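2',5'-phosphodiesterase 12 (Homo sapiens, PDB 4Z0V) belongs to the endonuclease/exonuclease/phosphatase family and joins a DNase I-like domain with a bound magnesium ion to an N-terminal E-set-like domain. Local coordinates at residues A[121-134]-A[426-439]. Residues are numbered along the deposited sequence; the frame is centred on the assembly and turned at random.
Sequences TEDALIRTVSYNIL and HPSDHIALVCDLKW
Ile-126, Thr-128 and Ser-130 pair with Leu-437, Cys-435 and Leu-433 through backbone hydrogen bonds, joining strands 125-132 and 433-439 as antiparallel neighbours. Trp-439 N extends the pairing to Ala-124 O. Strand 177-184 flanks 125-132 and strand 401-406 flanks 433-439, so both lie inside a mixed sheet of the DNase I-like fold.

The main charged contact is a side-on salt bridge. Arg-127 NE meets the syn lone pair of Asp-436 OD1 at 2.7 Å, and Arg-127 NH2 reaches Asp-436 OD2 at 3.1 Å. The arginine chain bends at chi3 (-70°), which turns the guanidinium edge to the carboxylate, their planes 31° apart. Gln-405 also binds Asp-436 OD2.

Val-129 CG2 packs on Val-434 CG1 at 3.9 Å, on the face of the salt bridge. On the other face, Ile-126 CD1 packs obliquely against the Trp-439 indole, 3.6 Å from Trp-439 CZ2.

Ala-432 CB sits over the centre of the Tyr-131 ring in a CH-pi contact. The Tyr-131 hydroxyl bonds to Glu-169.

The Asn-132 amide stacks on the His-430 ring, planes 2° apart. Asn-132 CG stands anti to the backbone N, which carries the side chain across to that ring, with Asn-132 CB over its face in a CH-pi contact. Asp-327 binds Asn-132 ND2, and Asp-392 binds His-430 ND1. Asn-132 OD1 accepts from Leu-134 N, an Asx turn, and from a water shared with Asp-429. Ser-428 OG donates to Asn-132 O at 2.6 Å and accepts from His-430 N in an ST turn.

The amide is held at both ends, which probably limits its rotation; the stack and Asp-392 steady the imidazole. The Asn-132 side chain lies about 4 Å from the magnesium ion, so this end of the pair probably helps shape the metal's surroundings.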
loop_
_atom_site.group_PDB
_atom_site.type_symbol
_atom_site.label_atom_id
_atom_site.label_comp_id
_atom_site.label_asym_id
_atom_site.label_seq_id
_atom_site.Cartn_x
_atom_site.Cartn_y
_atom_site.Cartn_z
ATOM N N THR A 121 2.727 -3.028 -17.515
ATOM C CA THR A 121 1.759 -3.766 -18.316
ATOM C C THR A 121 1.153 -2.938 -19.428
ATOM O O THR A 121 1.047 -1.712 -19.361
ATOM C CB THR A 121 0.658 -4.390 -17.447
ATOM O OG1 THR A 121 -0.062 -3.385 -16.738
ATOM C CG2 THR A 121 1.188 -5.438 -16.486
ATOM N N GLU A 122 0.652 -3.655 -20.440
ATOM C CA GLU A 122 -0.051 -3.075 -21.576
ATOM C C GLU A 122 -1.345 -2.358 -21.115
ATOM O O GLU A 122 -1.868 -2.629 -20.019
ATOM C CB GLU A 122 -0.381 -4.182 -22.618
ATOM C CG GLU A 122 -1.303 -5.278 -22.107
ATOM C CD GLU A 122 -1.786 -6.285 -23.137
ATOM O OE1 GLU A 122 -2.394 -5.852 -24.142
ATOM O OE2 GLU A 122 -1.629 -7.507 -22.902
ATOM N N ASP A 123 -1.871 -1.474 -21.972
ATOM C CA ASP A 123 -3.063 -0.638 -21.728
ATOM C C ASP A 123 -4.327 -1.418 -21.297
ATOM O O ASP A 123 -5.179 -0.875 -20.575
ATOM C CB ASP A 123 -3.395 0.176 -22.996
ATOM C CG ASP A 123 -2.258 1.065 -23.513
ATOM O OD1 ASP A 123 -1.185 1.122 -22.849
ATOM O OD2 ASP A 123 -2.425 1.674 -24.597
ATOM N N ALA A 124 -4.469 -2.672 -21.746
ATOM C CA ALA A 124 -5.643 -3.477 -21.416
ATOM C C ALA A 124 -5.601 -3.998 -19.978
ATOM O O ALA A 124 -6.618 -4.503 -19.502
ATOM C CB ALA A 124 -5.756 -4.659 -22.379
ATOM N N LEU A 125 -4.433 -3.911 -19.300
ATOM C CA LEU A 125 -4.269 -4.458 -17.954
ATOM C C LEU A 125 -4.147 -3.391 -16.869
ATOM O O LEU A 125 -3.811 -2.231 -17.140
ATOM C CB LEU A 125 -3.024 -5.370 -17.862
ATOM C CG LEU A 125 -2.918 -6.542 -18.856
ATOM C CD1 LEU A 125 -1.612 -7.319 -18.641
ATOM C CD2 LEU A 125 -4.102 -7.463 -18.740
ATOM N N ILE A 126 -4.431 -3.823 -15.632
ATOM C CA ILE A 126 -4.254 -3.028 -14.432
ATOM C C ILE A 126 -3.512 -3.900 -13.452
ATOM O O ILE A 126 -4.125 -4.801 -12.860
ATOM C CB ILE A 126 -5.573 -2.480 -13.804
ATOM C CG1 ILE A 126 -6.507 -1.807 -14.843
ATOM C CG2 ILE A 126 -5.247 -1.538 -12.597
ATOM C CD1 ILE A 126 -7.970 -1.556 -14.245
ATOM N N ARG A 127 -2.213 -3.667 -13.270
ATOM C CA ARG A 127 -1.486 -4.406 -12.240
ATOM C C ARG A 127 -1.830 -3.756 -10.887
ATOM O O ARG A 127 -1.519 -2.586 -10.656
ATOM C CB ARG A 127 0.026 -4.412 -12.488
ATOM C CG ARG A 127 0.772 -5.172 -11.390
ATOM C CD ARG A 127 2.194 -5.475 -11.775
ATOM N NE ARG A 127 2.236 -6.484 -12.840
ATOM C CZ ARG A 127 3.142 -6.534 -13.809
ATOM N NH1 ARG A 127 4.127 -5.640 -13.857
ATOM N NH2 ARG A 127 3.068 -7.473 -14.743
ATOM N N THR A 128 -2.381 -4.543 -9.970
ATOM C CA THR A 128 -2.897 -4.017 -8.698
ATOM C C THR A 128 -2.195 -4.679 -7.532
ATOM O O THR A 128 -1.902 -5.884 -7.576
ATOM C CB THR A 128 -4.425 -4.274 -8.660
ATOM O OG1 THR A 128 -5.016 -3.687 -9.820
ATOM C CG2 THR A 128 -5.088 -3.656 -7.431
ATOM N N VAL A 129 -1.808 -3.848 -6.533
ATOM C CA VAL A 129 -1.112 -4.323 -5.333
ATOM C C VAL A 129 -1.934 -3.951 -4.115
ATOM O O VAL A 129 -2.459 -2.835 -4.060
ATOM C CB VAL A 129 0.306 -3.664 -5.230
ATOM C CG1 VAL A 129 1.000 -4.041 -3.904
ATOM C CG2 VAL A 129 1.189 -4.025 -6.436
ATOM N N SER A 130 -1.992 -4.819 -3.110
ATOM C CA SER A 130 -2.579 -4.474 -1.793
ATOM C C SER A 130 -1.586 -4.933 -0.765
ATOM O O SER A 130 -1.173 -6.104 -0.788
ATOM C CB SER A 130 -3.963 -5.081 -1.562
ATOM O OG SER A 130 -4.466 -4.633 -0.306
ATOM N N TYR A 131 -1.164 -4.015 0.134
ATOM C CA TYR A 131 -0.096 -4.406 1.066
ATOM C C TYR A 131 -0.158 -3.642 2.373
ATOM O O TYR A 131 -0.128 -2.420 2.353
ATOM C CB TYR A 131 1.236 -4.073 0.358
ATOM C CG TYR A 131 2.544 -4.594 0.918
ATOM C CD1 TYR A 131 2.567 -5.622 1.866
ATOM C CD2 TYR A 131 3.769 -4.155 0.402
ATOM C CE1 TYR A 131 3.772 -6.194 2.282
ATOM C CE2 TYR A 131 4.980 -4.705 0.829
ATOM C CZ TYR A 131 4.975 -5.742 1.753
ATOM O OH TYR A 131 6.170 -6.313 2.130
ATOM N N ASN A 132 -0.195 -4.366 3.505
ATOM C CA ASN A 132 -0.132 -3.748 4.829
ATOM C C ASN A 132 1.367 -3.745 5.127
ATOM O O ASN A 132 1.964 -4.821 5.246
ATOM C CB ASN A 132 -0.988 -4.526 5.862
ATOM C CG ASN A 132 -0.815 -4.009 7.281
ATOM O OD1 ASN A 132 0.293 -3.612 7.680
ATOM N ND2 ASN A 132 -1.902 -4.033 8.090
ATOM N N ILE A 133 1.971 -2.567 5.159
ATOM C CA ILE A 133 3.440 -2.430 5.207
ATOM C C ILE A 133 4.017 -2.326 6.621
ATOM O O ILE A 133 5.244 -2.173 6.736
ATOM C CB ILE A 133 3.938 -1.255 4.308
ATOM C CG1 ILE A 133 3.352 0.120 4.771
ATOM C CG2 ILE A 133 3.616 -1.567 2.807
ATOM C CD1 ILE A 133 4.087 1.361 4.122
ATOM N N LEU A 134 3.175 -2.516 7.663
ATOM C CA LEU A 134 3.559 -2.527 9.101
ATOM C C LEU A 134 4.108 -1.163 9.531
ATOM O O LEU A 134 5.261 -0.777 9.226
ATOM C CB LEU A 134 4.577 -3.669 9.375
ATOM C CG LEU A 134 5.219 -3.764 10.781
ATOM C CD1 LEU A 134 4.159 -3.822 11.879
ATOM C CD2 LEU A 134 6.162 -4.968 10.845
ATOM N N HIS A 426 12.073 -9.858 4.490
ATOM C CA HIS A 426 10.667 -9.505 4.276
ATOM C C HIS A 426 10.284 -8.360 5.216
ATOM O O HIS A 426 10.345 -8.520 6.435
ATOM C CB HIS A 426 9.813 -10.754 4.535
ATOM C CG HIS A 426 8.409 -10.573 4.073
ATOM N ND1 HIS A 426 8.028 -10.915 2.799
ATOM C CD2 HIS A 426 7.357 -10.011 4.711
ATOM C CE1 HIS A 426 6.749 -10.585 2.700
ATOM N NE2 HIS A 426 6.296 -10.052 3.833
ATOM N N PRO A 427 9.910 -7.187 4.656
ATOM C CA PRO A 427 9.760 -5.988 5.495
ATOM C C PRO A 427 8.425 -5.753 6.198
ATOM O O PRO A 427 8.193 -4.643 6.678
ATOM C CB PRO A 427 10.018 -4.861 4.484
ATOM C CG PRO A 427 9.398 -5.420 3.186
ATOM C CD PRO A 427 9.853 -6.850 3.208
ATOM N N SER A 428 7.541 -6.736 6.255
ATOM C CA SER A 428 6.258 -6.514 6.937
ATOM C C SER A 428 5.835 -7.817 7.613
ATOM O O SER A 428 6.434 -8.845 7.338
ATOM C CB SER A 428 5.203 -6.061 5.920
ATOM O OG SER A 428 3.925 -6.013 6.545
ATOM N N ASP A 429 4.816 -7.790 8.481
ATOM C CA ASP A 429 4.275 -9.038 9.013
ATOM C C ASP A 429 3.203 -9.565 8.038
ATOM O O ASP A 429 2.715 -10.677 8.198
ATOM C CB ASP A 429 3.732 -8.880 10.444
ATOM C CG ASP A 429 2.714 -7.787 10.695
ATOM O OD1 ASP A 429 2.631 -6.847 9.882
ATOM O OD2 ASP A 429 2.121 -7.783 11.779
ATOM N N HIS A 430 2.849 -8.760 7.015
ATOM C CA HIS A 430 1.930 -9.164 5.947
ATOM C C HIS A 430 2.701 -9.399 4.659
ATOM O O HIS A 430 3.842 -8.965 4.529
ATOM C CB HIS A 430 0.850 -8.100 5.709
ATOM C CG HIS A 430 -0.167 -7.991 6.797
ATOM N ND1 HIS A 430 -1.490 -8.373 6.589
ATOM C CD2 HIS A 430 -0.049 -7.485 8.041
ATOM C CE1 HIS A 430 -2.125 -8.118 7.728
ATOM N NE2 HIS A 430 -1.299 -7.584 8.634
ATOM N N ILE A 431 2.061 -10.054 3.690
ATOM C CA ILE A 431 2.623 -10.331 2.374
ATOM C C ILE A 431 1.815 -9.552 1.353
ATOM O O ILE A 431 0.581 -9.621 1.374
ATOM C CB ILE A 431 2.586 -11.847 2.117
ATOM C CG1 ILE A 431 3.376 -12.618 3.203
ATOM C CG2 ILE A 431 3.075 -12.165 0.706
ATOM C CD1 ILE A 431 3.165 -14.172 3.157
ATOM N N ALA A 432 2.492 -8.821 0.460
ATOM C CA ALA A 432 1.825 -8.052 -0.576
ATOM C C ALA A 432 1.050 -8.936 -1.504
ATOM O O ALA A 432 1.533 -10.021 -1.895
ATOM C CB ALA A 432 2.853 -7.259 -1.396
ATOM N N LEU A 433 -0.166 -8.503 -1.833
ATOM C CA LEU A 433 -0.957 -9.176 -2.884
ATOM C C LEU A 433 -0.736 -8.445 -4.165
ATOM O O LEU A 433 -0.781 -7.222 -4.174
ATOM C CB LEU A 433 -2.447 -9.192 -2.567
ATOM C CG LEU A 433 -2.890 -9.962 -1.361
ATOM C CD1 LEU A 433 -4.380 -9.841 -1.244
ATOM C CD2 LEU A 433 -2.468 -11.436 -1.446
ATOM N N VAL A 434 -0.428 -9.160 -5.247
ATOM C CA VAL A 434 -0.178 -8.523 -6.553
ATOM C C VAL A 434 -0.887 -9.339 -7.611
ATOM O O VAL A 434 -0.708 -10.563 -7.659
ATOM C CB VAL A 434 1.340 -8.421 -6.878
ATOM C CG1 VAL A 434 1.590 -7.549 -8.125
ATOM C CG2 VAL A 434 2.149 -7.912 -5.688
ATOM N N CYS A 435 -1.675 -8.691 -8.472
ATOM C CA CYS A 435 -2.353 -9.421 -9.554
ATOM C C CYS A 435 -2.505 -8.526 -10.759
ATOM O O CYS A 435 -2.608 -7.301 -10.617
ATOM C CB CYS A 435 -3.707 -9.930 -9.090
ATOM S SG CYS A 435 -4.843 -8.606 -8.661
ATOM N N ASP A 436 -2.541 -9.126 -11.944
ATOM C CA ASP A 436 -2.774 -8.366 -13.163
ATOM C C ASP A 436 -4.227 -8.554 -13.516
ATOM O O ASP A 436 -4.679 -9.700 -13.582
ATOM C CB ASP A 436 -1.862 -8.847 -14.288
ATOM C CG ASP A 436 -0.407 -8.554 -14.047
ATOM O OD1 ASP A 436 -0.103 -7.813 -13.088
ATOM O OD2 ASP A 436 0.426 -9.019 -14.847
ATOM N N LEU A 437 -4.970 -7.449 -13.620
ATOM C CA LEU A 437 -6.394 -7.467 -13.964
ATOM C C LEU A 437 -6.570 -7.059 -15.406
ATOM O O LEU A 437 -5.759 -6.303 -15.916
ATOM C CB LEU A 437 -7.154 -6.498 -13.060
ATOM C CG LEU A 437 -7.002 -6.723 -11.552
ATOM C CD1 LEU A 437 -7.760 -5.628 -10.783
ATOM C CD2 LEU A 437 -7.468 -8.139 -11.168
ATOM N N LYS A 438 -7.586 -7.572 -16.082
ATOM C CA LYS A 438 -7.837 -7.176 -17.466
ATOM C C LYS A 438 -9.231 -6.581 -17.569
ATOM O O LYS A 438 -10.163 -7.083 -16.931
ATOM C CB LYS A 438 -7.669 -8.392 -18.419
ATOM C CG LYS A 438 -7.693 -8.043 -19.908
ATOM C CD LYS A 438 -7.065 -9.176 -20.724
ATOM C CE LYS A 438 -6.860 -8.844 -22.185
ATOM N NZ LYS A 438 -8.072 -9.135 -22.997
ATOM N N TRP A 439 -9.357 -5.462 -18.307
ATOM C CA TRP A 439 -10.653 -4.852 -18.593
ATOM C C TRP A 439 -11.446 -5.819 -19.486
ATOM O O TRP A 439 -10.875 -6.354 -20.449
ATOM C CB TRP A 439 -10.464 -3.503 -19.333
ATOM C CG TRP A 439 -9.797 -2.400 -18.558
ATOM C CD1 TRP A 439 -8.501 -1.988 -18.681
ATOM C CD2 TRP A 439 -10.439 -1.445 -17.704
ATOM N NE1 TRP A 439 -8.291 -0.849 -17.937
ATOM C CE2 TRP A 439 -9.471 -0.481 -17.345
ATOM C CE3 TRP A 439 -11.747 -1.305 -17.211
ATOM C CZ2 TRP A 439 -9.762 0.592 -16.500
ATOM C CZ3 TRP A 439 -12.032 -0.244 -16.371
ATOM C CH2 TRP A 439 -11.049 0.684 -16.019
HETATM O O HOH W 1 -5.518 -0.050 -17.936
HETATM O O HOH W 2 0.847 -4.913 10.134
HETATM O O HOH W 3 -0.773 -7.212 2.880
#